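PDB 6YJO: FAD-binding PCMH-type domain-containing protein from Gibberella zeae, which carries a doubly covalently linked FAD and probably oxidises oligosaccharides, as an oxygen-dependent FAD-linked oxidoreductase. Local coordinates for residues S51-W54 and V55-K59; G319-Q322 and M323-Y327; V360-F363 and A364-F368; F421-H424 and G425-T429. All coordinates share one frame; numbering follows the deposited sequence.

Interaction 1: residues S51-W54 and V55-K59; sequences SAQW and VKEVK
Trp-54 and Val-58, one helical turn apart, make the apolar half of this contact. Followed outward, the Trp-54 side chain starts with CB close against Val-55 N, the next amide of the chain. CG stands anti to the backbone N (chi1 176°), which carries the indole along the helix side where Val-58 lies. CD1 and NE1 then come under the Val-58 methyl CG2, NE1 at 3.6 Å. CE2 and CZ2 pass beneath the same methyl. It is a CH-pi contact: CG2 sits 3.7 Å from the centroid of the five-membered ring and 20° off its normal, over one face. Ile-72 of strand 71-73 also touches Trp-54, Glu-57 and Val-58, so the short helix 52-57 packs on an outer strand of the three-stranded parallel sheet, whose other outer strand, 95-98, runs up to the FAD-binding residues from Ala-97 onward. Ser-51 is the N-cap of the helix; its OG accepts from Trp-54 N at 3.3 Å and is also bonded to Pro-48 O. On another side of the helix, Gln-53 NE2 donates to Glu-57 OE1 at 3.3 Å. Glu-57 OE1 lies in the plane of the Gln-53 amide, but NE2 meets it from above the carboxylate plane, 45° out. That oxygen also forms a salt bridge with Arg-337, which with the amide gives OE1 two partners and would be expected to stabilise its negative charge.

Interaction 2: residues G319-Q322 and M323-Y327; sequences GWIQ and MLNKY
The indole of Trp-320 carries two side chains of the next turn over one face. Leu-324 CD1 stands 3.2 Å above the ring plane, offset toward the rim, and is 3.4 Å from NE1 of Trp-320. Over the six-membered ring, the Met-323 methyl CE lies 3.5 Å from Trp-320 CZ3 and equally near CE3. Met-323 reaches there by bending at both chi2 (-82°) and chi3 (-54°), which folds its thioether end back toward the start of the helix. Leu-324 comes from the following position, and its CD1 also approaches Ile-321 CD1 at 4.3 Å. Ile-321 O receives the backbone N of Asn-325 at 3.1 Å and, weakly, its ND2 at 3.0 Å. At the N-cap, Gly-319 N donates to Gln-322 OE1 at 3.3 Å, in the plane of the side-chain carbonyl and on a lone pair, a side-chain-to-backbone bond across the first turn. Helix 320-326 is short and amphipathic. Trp-320 and Ile-321 meet Phe-150, and Leu-324 meets Ala-146, on helix 142-152, while Met-323 rests on Pro-243 of strand 242-248 and Val-289 of strand 283-290.

Interaction 3: residues V360-F363 and A364-F368; sequences VKSF and ARTLF
Thr-366 N donates to Ser-362 O, one turn earlier, at 3.1 Å, and the hydroxyl OG1 of Thr-366 is modelled against the same oxygen at a doubtful 2.4 Å. OG1 is turned back toward Ser-362 O, but with chi1 at an unstaggered -34° and the contact too short its exact position is doubtful. Ser-362 OG is hydrogen-bonded to Ser-444 O on helix 431-446. Along the apolar side, Phe-363 and Leu-367 lie side by side and point the same way, with Phe-363 CZ 3.8 Å from Leu-367 CD2. Both side chains leave the backbone with CG anti to N, and the methyl meets the far end of the ring obliquely. Their backbones are tied by Leu-367 N to Phe-363 O, 2.9 Å. Trp-419 meets Phe-363 edge-to-face, and Ile-382 and Met-279 touch both Phe-363 and Leu-367. Val-360 instead touches Leu-259 and Leu-260 of helix 252-268. This is i to i+4 packing on the buried side of an amphipathic helix, 357-371, which lies between helices 252-268 and 431-446 on the seven-stranded antiparallel sheet, an arrangement consistent with the substrate domain of this flavoprotein family.

Interaction 4: residues F421-H424 and G425-T429; sequences FSDH and GNYAT
Asp-423 OD1 takes two bonds from the residues that follow it: the hydroxyl of Tyr-427 at 2.7 Å and the backbone N of Gly-425 at 2.8 Å. They arrive from opposite faces of the carboxylate plane. Tyr-427 OH stands well above it, 61° out, whereas Gly-425 N comes on the syn side, 32° out. The bond from Gly-425 N closes an Asx turn, with the side-chain oxygen accepting from the amide two residues on. The carboxylate and the phenol ring are nearly perpendicular, 85° between planes, and ring carbons CE1 and CZ of Tyr-427 lie 3.3 Å from OD1. With CG of Asp-423 anti to its backbone N, the carboxylate is directed toward Gly-425 N and the hydroxyl of Tyr-427. In the next shell Arg-377 ties the parts together: its NE forms a salt bridge with Asp-423 OD2, its NH2 bonds Asn-426 O, and it makes a cation-pi contact with Tyr-427. Asp-423 ends strand 417-423, which lies between strands 346-352 and 380-386; Val-437 and Leu-438 of helix 431-446 touch its side chain, and Tyr-346 of the outer strand touches Tyr-427.

All four contacts are local, and they follow one another along the chain without touching. Interactions 3 and 4 are the closest pair, nearest atoms about 5 Å apart: they share the seven-stranded antiparallel sheet and helix 431-446. Interaction 1 belongs to the region of the parallel sheet, with its centre about 44 Å from that of interaction 3. Three of the contacts come near the cofactor. The side chain of Glu-57 in interaction 1 is about 9 Å from FAD, that of Leu-324 in interaction 2 about 10 Å, and that of His-424 in interaction 4 about 8 Å. His-424 is also about 9 Å, side chain to side chain, from the covalently linked His-102.

Interaction 1: residues S51-W54 and V55-K59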
loop_
_atom_site.group_PDB
_atom_site.type_symbol
_atom_site.label_atom_id
_atom_site.label_comp_id
_atom_site.label_asym_id
_atom_site.label_seq_id
_atom_site.Cartn_x
_atom_site.Cartn_y
_atom_site.Cartn_z
ATOM N N SER A 51 -22.611 19.472 -7.982
ATOM C CA SER A 51 -23.616 18.653 -8.637
ATOM C C SER A 51 -23.828 17.371 -7.833
ATOM O O SER A 51 -23.159 17.120 -6.827
ATOM C CB SER A 51 -23.204 18.339 -10.074
ATOM O OG SER A 51 -21.977 17.632 -10.113
ATOM N N ALA A 52 -24.779 16.545 -8.274
ATOM C CA ALA A 52 -24.982 15.254 -7.624
ATOM C C ALA A 52 -23.722 14.402 -7.699
ATOM O O ALA A 52 -23.322 13.784 -6.705
ATOM C CB ALA A 52 -26.162 14.520 -8.260
ATOM N N GLN A 53 -23.077 14.359 -8.868
ATOM C CA GLN A 53 -21.848 13.584 -8.999
ATOM C C GLN A 53 -20.726 14.174 -8.154
ATOM O O GLN A 53 -19.890 13.429 -7.627
ATOM C CB GLN A 53 -21.426 13.512 -10.467
ATOM C CG GLN A 53 -20.224 12.617 -10.731
ATOM C CD GLN A 53 -20.421 11.210 -10.203
ATOM O OE1 GLN A 53 -21.534 10.683 -10.202
ATOM N NE2 GLN A 53 -19.337 10.596 -9.742
ATOM N N TRP A 54 -20.691 15.502 -8.013
ATOM C CA TRP A 54 -19.676 16.131 -7.174
ATOM C C TRP A 54 -19.778 15.663 -5.727
ATOM O O TRP A 54 -18.756 15.519 -5.048
ATOM C CB TRP A 54 -19.803 17.655 -7.247
ATOM C CG TRP A 54 -18.854 18.383 -6.330
ATOM C CD1 TRP A 54 -19.026 18.634 -4.998
ATOM C CD2 TRP A 54 -17.587 18.955 -6.683
ATOM N NE1 TRP A 54 -17.946 19.322 -4.500
ATOM C CE2 TRP A 54 -17.048 19.531 -5.514
ATOM C CE3 TRP A 54 -16.856 19.036 -7.874
ATOM C CZ2 TRP A 54 -15.811 20.180 -5.503
ATOM C CZ3 TRP A 54 -15.632 19.680 -7.858
ATOM C CH2 TRP A 54 -15.122 20.241 -6.683
ATOM N N VAL A 55 -20.995 15.417 -5.237
ATOM C CA VAL A 55 -21.156 14.980 -3.855
ATOM C C VAL A 55 -20.770 13.511 -3.711
ATOM O O VAL A 55 -20.346 13.081 -2.633
ATOM C CB VAL A 55 -22.598 15.241 -3.373
ATOM C CG1 VAL A 55 -23.476 13.999 -3.533
ATOM C CG2 VAL A 55 -22.591 15.723 -1.933
ATOM N N LYS A 56 -20.904 12.729 -4.786
ATOM C CA LYS A 56 -20.552 11.317 -4.771
ATOM C C LYS A 56 -19.061 11.094 -4.992
ATOM O O LYS A 56 -18.530 10.072 -4.546
ATOM C CB LYS A 56 -21.366 10.587 -5.845
ATOM C CG LYS A 56 -21.504 9.081 -5.661
ATOM C CD LYS A 56 -22.368 8.474 -6.759
ATOM C CE LYS A 56 -23.854 8.733 -6.546
ATOM N NZ LYS A 56 -24.436 7.904 -5.462
ATOM N N GLU A 57 -18.380 12.034 -5.653
ATOM C CA GLU A 57 -16.952 11.932 -5.922
ATOM C C GLU A 57 -16.107 12.505 -4.795
ATOM O O GLU A 57 -14.973 12.056 -4.589
ATOM C CB GLU A 57 -16.610 12.661 -7.227
ATOM C CG GLU A 57 -15.300 12.223 -7.851
ATOM C CD GLU A 57 -15.353 10.798 -8.364
ATOM O OE1 GLU A 57 -16.060 10.554 -9.364
ATOM O OE2 GLU A 57 -14.701 9.922 -7.759
ATOM N N VAL A 58 -16.641 13.489 -4.064
ATOM C CA VAL A 58 -15.922 14.117 -2.957
ATOM C C VAL A 58 -15.977 13.280 -1.689
ATOM O O VAL A 58 -15.237 13.560 -0.737
ATOM C CB VAL A 58 -16.501 15.533 -2.771
ATOM C CG1 VAL A 58 -16.238 16.074 -1.375
ATOM C CG2 VAL A 58 -15.931 16.473 -3.832
ATOM N N LYS A 59 -16.812 12.252 -1.658
ATOM C CA LYS A 59 -16.899 11.338 -0.525
ATOM C C LYS A 59 -15.637 10.480 -0.459
ATOM O O LYS A 59 -15.434 9.643 -1.349
ATOM C CB LYS A 59 -18.142 10.456 -0.666
ATOM C CG LYS A 59 -18.830 10.096 0.648
ATOM C CD LYS A 59 -19.592 8.784 0.523
ATOM C CE LYS A 59 -20.621 8.599 1.625
ATOM N NZ LYS A 59 -20.864 7.159 1.924
#

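Interaction 2: residues G319-Q322 and M323-Y327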
loop_
_atom_site.group_PDB
_atom_site.type_symbol
_atom_site.label_atom_id
_atom_site.label_comp_id
_atom_site.label_asym_id
_atom_site.label_seq_id
_atom_site.Cartn_x
_atom_site.Cartn_y
_atom_site.Cartn_z
ATOM N N GLY A 319 -7.672 -22.737 -6.998
ATOM C CA GLY A 319 -7.088 -21.874 -8.001
ATOM C C GLY A 319 -6.568 -20.564 -7.419
ATOM O O GLY A 319 -6.770 -20.239 -6.251
ATOM N N TRP A 320 -5.890 -19.802 -8.280
ATOM C CA TRP A 320 -5.298 -18.534 -7.867
ATOM C C TRP A 320 -6.369 -17.476 -7.650
ATOM O O TRP A 320 -6.302 -16.708 -6.686
ATOM C CB TRP A 320 -4.283 -18.089 -8.925
ATOM C CG TRP A 320 -3.977 -16.609 -8.976
ATOM C CD1 TRP A 320 -4.537 -15.686 -9.813
ATOM C CD2 TRP A 320 -3.012 -15.899 -8.189
ATOM N NE1 TRP A 320 -3.986 -14.450 -9.592
ATOM C CE2 TRP A 320 -3.050 -14.551 -8.598
ATOM C CE3 TRP A 320 -2.123 -16.271 -7.178
ATOM C CZ2 TRP A 320 -2.238 -13.573 -8.025
ATOM C CZ3 TRP A 320 -1.316 -15.298 -6.610
ATOM C CH2 TRP A 320 -1.379 -13.966 -7.035
ATOM N N ILE A 321 -7.366 -17.428 -8.536
ATOM C CA ILE A 321 -8.475 -16.496 -8.372
ATOM C C ILE A 321 -9.310 -16.877 -7.161
ATOM O O ILE A 321 -9.949 -16.020 -6.543
ATOM C CB ILE A 321 -9.318 -16.451 -9.663
ATOM C CG1 ILE A 321 -8.491 -15.867 -10.816
ATOM C CG2 ILE A 321 -10.588 -15.635 -9.452
ATOM C CD1 ILE A 321 -8.137 -14.383 -10.650
ATOM N N GLN A 322 -9.312 -18.158 -6.792
ATOM C CA GLN A 322 -10.029 -18.577 -5.594
ATOM C C GLN A 322 -9.380 -17.995 -4.343
ATOM O O GLN A 322 -10.074 -17.510 -3.443
ATOM C CB GLN A 322 -10.078 -20.104 -5.529
ATOM C CG GLN A 322 -11.285 -20.667 -4.815
ATOM C CD GLN A 322 -11.548 -22.118 -5.181
ATOM O OE1 GLN A 322 -10.710 -22.778 -5.797
ATOM N NE2 GLN A 322 -12.720 -22.619 -4.811
ATOM N N MET A 323 -8.047 -18.021 -4.278
ATOM C CA MET A 323 -7.356 -17.484 -3.111
ATOM C C MET A 323 -7.555 -15.977 -2.993
ATOM O O MET A 323 -7.716 -15.453 -1.884
ATOM C CB MET A 323 -5.867 -17.828 -3.185
ATOM C CG MET A 323 -5.003 -17.175 -2.105
ATOM S SD MET A 323 -4.505 -15.467 -2.469
ATOM C CE MET A 323 -3.744 -15.645 -4.087
ATOM N N LEU A 324 -7.534 -15.261 -4.121
ATOM C CA LEU A 324 -7.766 -13.822 -4.079
ATOM C C LEU A 324 -9.178 -13.500 -3.611
ATOM O O LEU A 324 -9.394 -12.479 -2.947
ATOM C CB LEU A 324 -7.506 -13.207 -5.456
ATOM C CG LEU A 324 -6.060 -13.274 -5.964
ATOM C CD1 LEU A 324 -5.957 -12.719 -7.381
ATOM C CD2 LEU A 324 -5.112 -12.538 -5.026
ATOM N N ASN A 325 -10.150 -14.358 -3.939
ATOM C CA ASN A 325 -11.512 -14.147 -3.457
ATOM C C ASN A 325 -11.646 -14.473 -1.974
ATOM O O ASN A 325 -12.412 -13.813 -1.265
ATOM C CB ASN A 325 -12.496 -14.989 -4.268
ATOM C CG ASN A 325 -12.985 -14.274 -5.513
ATOM O OD1 ASN A 325 -13.618 -13.221 -5.426
ATOM N ND2 ASN A 325 -12.716 -14.855 -6.678
ATOM N N LYS A 326 -10.913 -15.474 -1.483
ATOM C CA LYS A 326 -11.041 -15.845 -0.076
ATOM C C LYS A 326 -10.509 -14.753 0.838
ATOM O O LYS A 326 -10.966 -14.624 1.980
ATOM C CB LYS A 326 -10.308 -17.158 0.201
ATOM C CG LYS A 326 -10.333 -17.573 1.671
ATOM C CD LYS A 326 -10.297 -19.094 1.839
ATOM C CE LYS A 326 -10.352 -19.497 3.311
ATOM N NZ LYS A 326 -9.193 -18.969 4.088
ATOM N N TYR A 327 -9.554 -13.957 0.358
ATOM C CA TYR A 327 -8.948 -12.894 1.144
ATOM C C TYR A 327 -9.385 -11.508 0.685
ATOM O O TYR A 327 -8.839 -10.508 1.164
ATOM C CB TYR A 327 -7.421 -13.019 1.099
ATOM C CG TYR A 327 -6.865 -14.093 2.000
ATOM C CD1 TYR A 327 -7.038 -14.028 3.377
ATOM C CD2 TYR A 327 -6.151 -15.166 1.479
ATOM C CE1 TYR A 327 -6.529 -15.004 4.203
ATOM C CE2 TYR A 327 -5.632 -16.147 2.300
ATOM C CZ TYR A 327 -5.827 -16.061 3.661
ATOM O OH TYR A 327 -5.318 -17.026 4.493
#

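Interaction 3: residues V360-F363 and A364-F368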
loop_
_atom_site.group_PDB
_atom_site.type_symbol
_atom_site.label_atom_id
_atom_site.label_comp_id
_atom_site.label_asym_id
_atom_site.label_seq_id
_atom_site.Cartn_x
_atom_site.Cartn_y
_atom_site.Cartn_z
ATOM N N VAL A 360 9.571 -7.751 22.547
ATOM C CA VAL A 360 8.332 -8.506 22.394
ATOM C C VAL A 360 7.562 -8.537 23.709
ATOM O O VAL A 360 6.327 -8.592 23.706
ATOM C CB VAL A 360 8.624 -9.932 21.882
ATOM C CG1 VAL A 360 7.326 -10.681 21.605
ATOM C CG2 VAL A 360 9.479 -9.883 20.624
ATOM N N LYS A 361 8.264 -8.492 24.846
ATOM C CA LYS A 361 7.584 -8.499 26.139
ATOM C C LYS A 361 6.896 -7.164 26.406
ATOM O O LYS A 361 5.805 -7.132 26.985
ATOM C CB LYS A 361 8.578 -8.842 27.255
ATOM C CG LYS A 361 9.009 -10.306 27.259
ATOM C CD LYS A 361 10.277 -10.553 28.077
ATOM C CE LYS A 361 10.032 -10.490 29.583
ATOM N NZ LYS A 361 11.253 -10.858 30.362
ATOM N N SER A 362 7.505 -6.054 25.975
ATOM C CA SER A 362 6.883 -4.745 26.155
ATOM C C SER A 362 5.624 -4.612 25.307
ATOM O O SER A 362 4.626 -4.038 25.757
ATOM C CB SER A 362 7.880 -3.636 25.811
ATOM O OG SER A 362 7.261 -2.361 25.870
ATOM N N PHE A 363 5.653 -5.135 24.078
ATOM C CA PHE A 363 4.470 -5.090 23.226
ATOM C C PHE A 363 3.332 -5.905 23.829
ATOM O O PHE A 363 2.188 -5.447 23.878
ATOM C CB PHE A 363 4.816 -5.602 21.826
ATOM C CG PHE A 363 3.614 -5.868 20.958
ATOM C CD1 PHE A 363 2.739 -4.846 20.630
ATOM C CD2 PHE A 363 3.365 -7.139 20.464
ATOM C CE1 PHE A 363 1.635 -5.087 19.832
ATOM C CE2 PHE A 363 2.263 -7.388 19.665
ATOM C CZ PHE A 363 1.395 -6.359 19.348
ATOM N N ALA A 364 3.640 -7.104 24.327
ATOM C CA ALA A 364 2.602 -8.003 24.825
ATOM C C ALA A 364 2.066 -7.551 26.177
ATOM O O ALA A 364 0.916 -7.845 26.510
ATOM C CB ALA A 364 3.150 -9.430 24.916
ATOM N N ARG A 365 2.883 -6.850 26.971
ATOM C CA ARG A 365 2.402 -6.279 28.228
ATOM C C ARG A 365 1.431 -5.137 27.962
ATOM O O ARG A 365 0.395 -5.023 28.625
ATOM C CB ARG A 365 3.588 -5.789 29.068
ATOM C CG ARG A 365 3.239 -5.266 30.460
ATOM C CD ARG A 365 4.507 -5.125 31.302
ATOM N NE ARG A 365 4.243 -4.872 32.716
ATOM C CZ ARG A 365 5.155 -4.987 33.680
ATOM N NH1 ARG A 365 6.397 -5.359 33.391
ATOM N NH2 ARG A 365 4.825 -4.733 34.940
ATOM N N THR A 366 1.755 -4.288 26.987
ATOM C CA THR A 366 0.921 -3.139 26.662
ATOM C C THR A 366 -0.369 -3.562 25.966
ATOM O O THR A 366 -1.412 -2.934 26.164
ATOM C CB THR A 366 1.729 -2.178 25.786
ATOM O OG1 THR A 366 3.107 -2.226 26.181
ATOM C CG2 THR A 366 1.226 -0.751 25.930
ATOM N N LEU A 367 -0.322 -4.635 25.173
ATOM C CA LEU A 367 -1.497 -5.099 24.442
ATOM C C LEU A 367 -2.453 -5.856 25.354
ATOM O O LEU A 367 -3.652 -5.564 25.386
ATOM C CB LEU A 367 -1.063 -5.987 23.278
ATOM C CG LEU A 367 -2.111 -6.255 22.200
ATOM C CD1 LEU A 367 -2.335 -5.005 21.358
ATOM C CD2 LEU A 367 -1.693 -7.438 21.337
ATOM N N PHE A 368 -1.940 -6.835 26.103
ATOM C CA PHE A 368 -2.800 -7.584 27.013
ATOM C C PHE A 368 -3.247 -6.719 28.180
ATOM O O PHE A 368 -4.301 -6.977 28.775
ATOM C CB PHE A 368 -2.084 -8.846 27.498
ATOM C CG PHE A 368 -2.216 -10.003 26.548
ATOM C CD1 PHE A 368 -3.257 -10.907 26.682
ATOM C CD2 PHE A 368 -1.317 -10.169 25.508
ATOM C CE1 PHE A 368 -3.391 -11.964 25.804
ATOM C CE2 PHE A 368 -1.448 -11.226 24.625
ATOM C CZ PHE A 368 -2.486 -12.124 24.775
#

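Interaction 4: residues F421-H424 and G425-T429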
loop_
_atom_site.group_PDB
_atom_site.type_symbol
_atom_site.label_atom_id
_atom_site.label_comp_id
_atom_site.label_asym_id
_atom_site.label_seq_id
_atom_site.Cartn_x
_atom_site.Cartn_y
_atom_site.Cartn_z
ATOM N N PHE A 421 -1.269 -1.351 12.418
ATOM C CA PHE A 421 -2.169 -1.121 13.539
ATOM C C PHE A 421 -3.377 -0.368 13.007
ATOM O O PHE A 421 -3.224 0.699 12.405
ATOM C CB PHE A 421 -1.487 -0.315 14.647
ATOM C CG PHE A 421 -0.109 -0.806 15.009
ATOM C CD1 PHE A 421 0.978 -0.535 14.192
ATOM C CD2 PHE A 421 0.105 -1.505 16.184
ATOM C CE1 PHE A 421 2.247 -0.973 14.529
ATOM C CE2 PHE A 421 1.372 -1.943 16.529
ATOM C CZ PHE A 421 2.443 -1.675 15.699
ATOM N N SER A 422 -4.570 -0.919 13.215
ATOM C CA SER A 422 -5.798 -0.280 12.773
ATOM C C SER A 422 -6.774 -0.132 13.933
ATOM O O SER A 422 -6.713 -0.855 14.933
ATOM C CB SER A 422 -6.460 -1.063 11.631
ATOM O OG SER A 422 -5.689 -0.973 10.445
ATOM N N ASP A 423 -7.671 0.839 13.787
ATOM C CA ASP A 423 -8.752 1.066 14.741
ATOM C C ASP A 423 -9.958 1.544 13.954
ATOM O O ASP A 423 -9.871 2.542 13.233
ATOM C CB ASP A 423 -8.352 2.093 15.805
ATOM C CG ASP A 423 -9.497 2.451 16.741
ATOM O OD1 ASP A 423 -10.557 2.911 16.259
ATOM O OD2 ASP A 423 -9.338 2.271 17.966
ATOM N N HIS A 424 -11.071 0.829 14.077
ATOM C CA HIS A 424 -12.279 1.209 13.360
ATOM C C HIS A 424 -13.391 1.505 14.359
ATOM O O HIS A 424 -14.465 0.897 14.310
ATOM C CB HIS A 424 -12.685 0.109 12.372
ATOM C CG HIS A 424 -11.702 -0.091 11.254
ATOM N ND1 HIS A 424 -12.002 0.187 9.937
ATOM C CD2 HIS A 424 -10.422 -0.532 11.261
ATOM C CE1 HIS A 424 -10.951 -0.079 9.182
ATOM N NE2 HIS A 424 -9.978 -0.517 9.961
ATOM N N GLY A 425 -13.131 2.429 15.276
ATOM C CA GLY A 425 -14.115 2.809 16.264
ATOM C C GLY A 425 -14.674 4.193 16.029
ATOM O O GLY A 425 -14.868 4.608 14.883
ATOM N N ASN A 426 -14.921 4.918 17.116
ATOM C CA ASN A 426 -15.573 6.219 17.067
ATOM C C ASN A 426 -14.526 7.316 16.927
ATOM O O ASN A 426 -13.523 7.318 17.647
ATOM C CB ASN A 426 -16.419 6.439 18.324
ATOM C CG ASN A 426 -16.734 7.901 18.567
ATOM O OD1 ASN A 426 -16.189 8.521 19.482
ATOM N ND2 ASN A 426 -17.604 8.465 17.737
ATOM N N TYR A 427 -14.760 8.241 15.992
ATOM C CA TYR A 427 -13.821 9.320 15.732
ATOM C C TYR A 427 -14.477 10.688 15.649
ATOM O O TYR A 427 -13.786 11.669 15.345
ATOM C CB TYR A 427 -13.025 9.048 14.448
ATOM C CG TYR A 427 -11.993 7.972 14.647
ATOM C CD1 TYR A 427 -12.312 6.636 14.450
ATOM C CD2 TYR A 427 -10.708 8.287 15.071
ATOM C CE1 TYR A 427 -11.375 5.642 14.648
ATOM C CE2 TYR A 427 -9.763 7.301 15.271
ATOM C CZ TYR A 427 -10.102 5.981 15.059
ATOM O OH TYR A 427 -9.162 5.000 15.261
ATOM N N ALA A 428 -15.780 10.785 15.899
ATOM C CA ALA A 428 -16.406 12.083 16.088
ATOM C C ALA A 428 -16.050 12.602 17.475
ATOM O O ALA A 428 -15.361 13.618 17.608
ATOM C CB ALA A 428 -17.921 11.985 15.913
ATOM N N THR A 429 -16.485 11.887 18.511
ATOM C CA THR A 429 -16.358 12.370 19.878
ATOM C C THR A 429 -15.115 11.854 20.597
ATOM O O THR A 429 -14.652 12.508 21.538
ATOM C CB THR A 429 -17.598 11.984 20.689
ATOM O OG1 THR A 429 -17.531 10.598 21.035
ATOM C CG2 THR A 429 -18.863 12.237 19.882
#